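Local coordinates for protein ubiquitin-conjugating enzyme E2, putative (Plasmodium falciparum, PDB 2Q0V) that probably takes part in ubiquitin transfer as a member of the ubiquitin-conjugating E2 family, and appears related to the UEV variants, at residues A[87-92]-A[126-131]. Residues are numbered along the deposited sequence; the frame is centred on the assembly and turned at random.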
loop_
_atom_site.group_PDB
_atom_site.type_symbol
_atom_site.label_atom_id
_atom_site.label_comp_id
_atom_site.label_asym_id
_atom_site.label_seq_id
_atom_site.Cartn_x
_atom_site.Cartn_y
_atom_site.Cartn_z
ATOM N N SER A 87 -1.994 9.774 -10.900
ATOM C CA SER A 87 -0.961 10.154 -9.952
ATOM C C SER A 87 -0.852 9.099 -8.846
ATOM O O SER A 87 -1.856 8.479 -8.508
ATOM C CB SER A 87 -1.296 11.515 -9.337
ATOM O OG SER A 87 -1.155 12.546 -10.312
ATOM N N PRO A 88 0.364 8.903 -8.277
ATOM C CA PRO A 88 0.499 7.901 -7.221
ATOM C C PRO A 88 -0.239 8.305 -5.947
ATOM O O PRO A 88 -0.353 9.495 -5.648
ATOM C CB PRO A 88 2.014 7.834 -6.992
ATOM C CG PRO A 88 2.502 9.161 -7.383
ATOM C CD PRO A 88 1.661 9.556 -8.564
ATOM N N PRO A 89 -0.730 7.322 -5.178
ATOM C CA PRO A 89 -1.285 7.694 -3.884
ATOM C C PRO A 89 -0.144 8.040 -2.933
ATOM O O PRO A 89 1.025 7.803 -3.266
ATOM C CB PRO A 89 -1.982 6.412 -3.415
ATOM C CG PRO A 89 -1.881 5.433 -4.520
ATOM C CD PRO A 89 -0.790 5.873 -5.419
ATOM N N THR A 90 -0.471 8.616 -1.776
ATOM C CA THR A 90 0.507 8.768 -0.700
ATOM C C THR A 90 0.380 7.548 0.188
ATOM O O THR A 90 -0.737 7.052 0.440
ATOM C CB THR A 90 0.319 10.073 0.179
ATOM O OG1 THR A 90 -0.913 10.014 0.912
ATOM C CG2 THR A 90 0.345 11.323 -0.662
ATOM N N VAL A 91 1.529 7.073 0.660
ATOM C CA VAL A 91 1.602 5.862 1.448
ATOM C C VAL A 91 2.310 6.173 2.757
ATOM O O VAL A 91 3.406 6.739 2.762
ATOM C CB VAL A 91 2.355 4.709 0.676
ATOM C CG1 VAL A 91 2.291 3.385 1.451
ATOM C CG2 VAL A 91 1.817 4.543 -0.740
ATOM N N LYS A 92 1.676 5.805 3.869
ATOM C CA LYS A 92 2.344 5.851 5.163
ATOM C C LYS A 92 2.022 4.691 6.103
ATOM O O LYS A 92 0.884 4.185 6.173
ATOM C CB LYS A 92 2.184 7.211 5.870
ATOM C CG LYS A 92 0.789 7.696 6.111
ATOM C CD LYS A 92 0.789 9.232 6.265
ATOM C CE LYS A 92 1.056 9.960 4.910
ATOM N NZ LYS A 92 1.087 11.493 4.955
ATOM N N GLU A 126 -2.989 -2.525 -4.507
ATOM C CA GLU A 126 -2.386 -3.839 -4.360
ATOM C C GLU A 126 -0.912 -3.900 -4.810
ATOM O O GLU A 126 -0.066 -4.400 -4.056
ATOM C CB GLU A 126 -3.251 -4.894 -5.034
ATOM C CG GLU A 126 -2.667 -6.287 -5.107
ATOM C CD GLU A 126 -3.655 -7.318 -5.705
ATOM O OE1 GLU A 126 -4.849 -6.959 -5.966
ATOM O OE2 GLU A 126 -3.231 -8.491 -5.915
ATOM N N THR A 127 -0.603 -3.351 -5.984
ATOM C CA THR A 127 0.806 -3.242 -6.455
ATOM C C THR A 127 1.745 -2.636 -5.412
ATOM O O THR A 127 2.896 -3.071 -5.267
ATOM C CB THR A 127 0.945 -2.379 -7.756
ATOM O OG1 THR A 127 -0.101 -2.712 -8.667
ATOM C CG2 THR A 127 2.249 -2.649 -8.447
ATOM N N ILE A 128 1.257 -1.606 -4.727
ATOM C CA ILE A 128 2.034 -0.906 -3.713
ATOM C C ILE A 128 2.273 -1.849 -2.525
ATOM O O ILE A 128 3.389 -2.045 -2.102
ATOM C CB ILE A 128 1.302 0.376 -3.244
ATOM C CG1 ILE A 128 1.150 1.384 -4.410
ATOM C CG2 ILE A 128 1.997 0.963 -1.976
ATOM C CD1 ILE A 128 0.161 2.556 -4.097
ATOM N N LEU A 129 1.210 -2.473 -2.050
ATOM C CA LEU A 129 1.291 -3.402 -0.936
ATOM C C LEU A 129 2.243 -4.545 -1.241
ATOM O O LEU A 129 3.169 -4.757 -0.478
ATOM C CB LEU A 129 -0.110 -3.851 -0.500
ATOM C CG LEU A 129 -0.963 -2.660 -0.028
ATOM C CD1 LEU A 129 -2.402 -3.043 0.304
ATOM C CD2 LEU A 129 -0.283 -1.803 1.100
ATOM N N ILE A 130 2.059 -5.208 -2.386
ATOM C CA ILE A 130 3.004 -6.186 -2.939
ATOM C C ILE A 130 4.444 -5.705 -3.043
ATOM O O ILE A 130 5.372 -6.384 -2.646
ATOM C CB ILE A 130 2.551 -6.655 -4.328
ATOM C CG1 ILE A 130 1.231 -7.404 -4.222
ATOM C CG2 ILE A 130 3.638 -7.575 -5.004
ATOM C CD1 ILE A 130 0.670 -7.848 -5.663
ATOM N N SER A 131 4.630 -4.511 -3.567
ATOM C CA SER A 131 5.964 -3.909 -3.653
ATOM C C SER A 131 6.642 -3.697 -2.331
ATOM O O SER A 131 7.856 -3.851 -2.237
ATOM C CB SER A 131 5.898 -2.592 -4.405
ATOM O OG SER A 131 5.789 -2.893 -5.765
#
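I128, on the helix 125-135, comes closest to the edge strand 90-93 at V91, where the two CA atoms are 8.5 Å apart. This is the sheet-to-helix packing of the ubiquitin-conjugating (UBC) fold, in which a four-stranded antiparallel sheet carries a helix across one face; here the helix packs on V91 of the outermost strand and on P89, just before that strand. The contact is small, 138 Å² in all, wholly apolar and buried near the centre of the chain.

I128 supplies the helix side of it, and its two branches divide the work. CG1 lies anti to the carbonyl carbon (chi1 -63°) and the chain runs on extended through chi2, which carries CD1 out to the pyrrolidine ring of P89. The end methyl of I128 comes up against this ring, with I128 CD1 3.6 Å from P89 CG. The same methyl also touches the neighbouring ring carbon, P89 CD, at 3.7 Å. The other branch, CG2, turns to V91, and the two side chains run past each other, pointing opposite ways.

Residues from elsewhere in the fold pack around it: W119 and Y84 on P89, I115 of the helix 114-117 on I128, and L76 and V108 on V91. One residue before I128, the carbonyl oxygen of T127 accepts from the backbone N and the hydroxyl of S131, one turn on, with one donor on each face of the carbonyl plane. In the strand, V91 CG2 lies anti to its own carbonyl carbon and meets I128 CG2 at 3.8 Å.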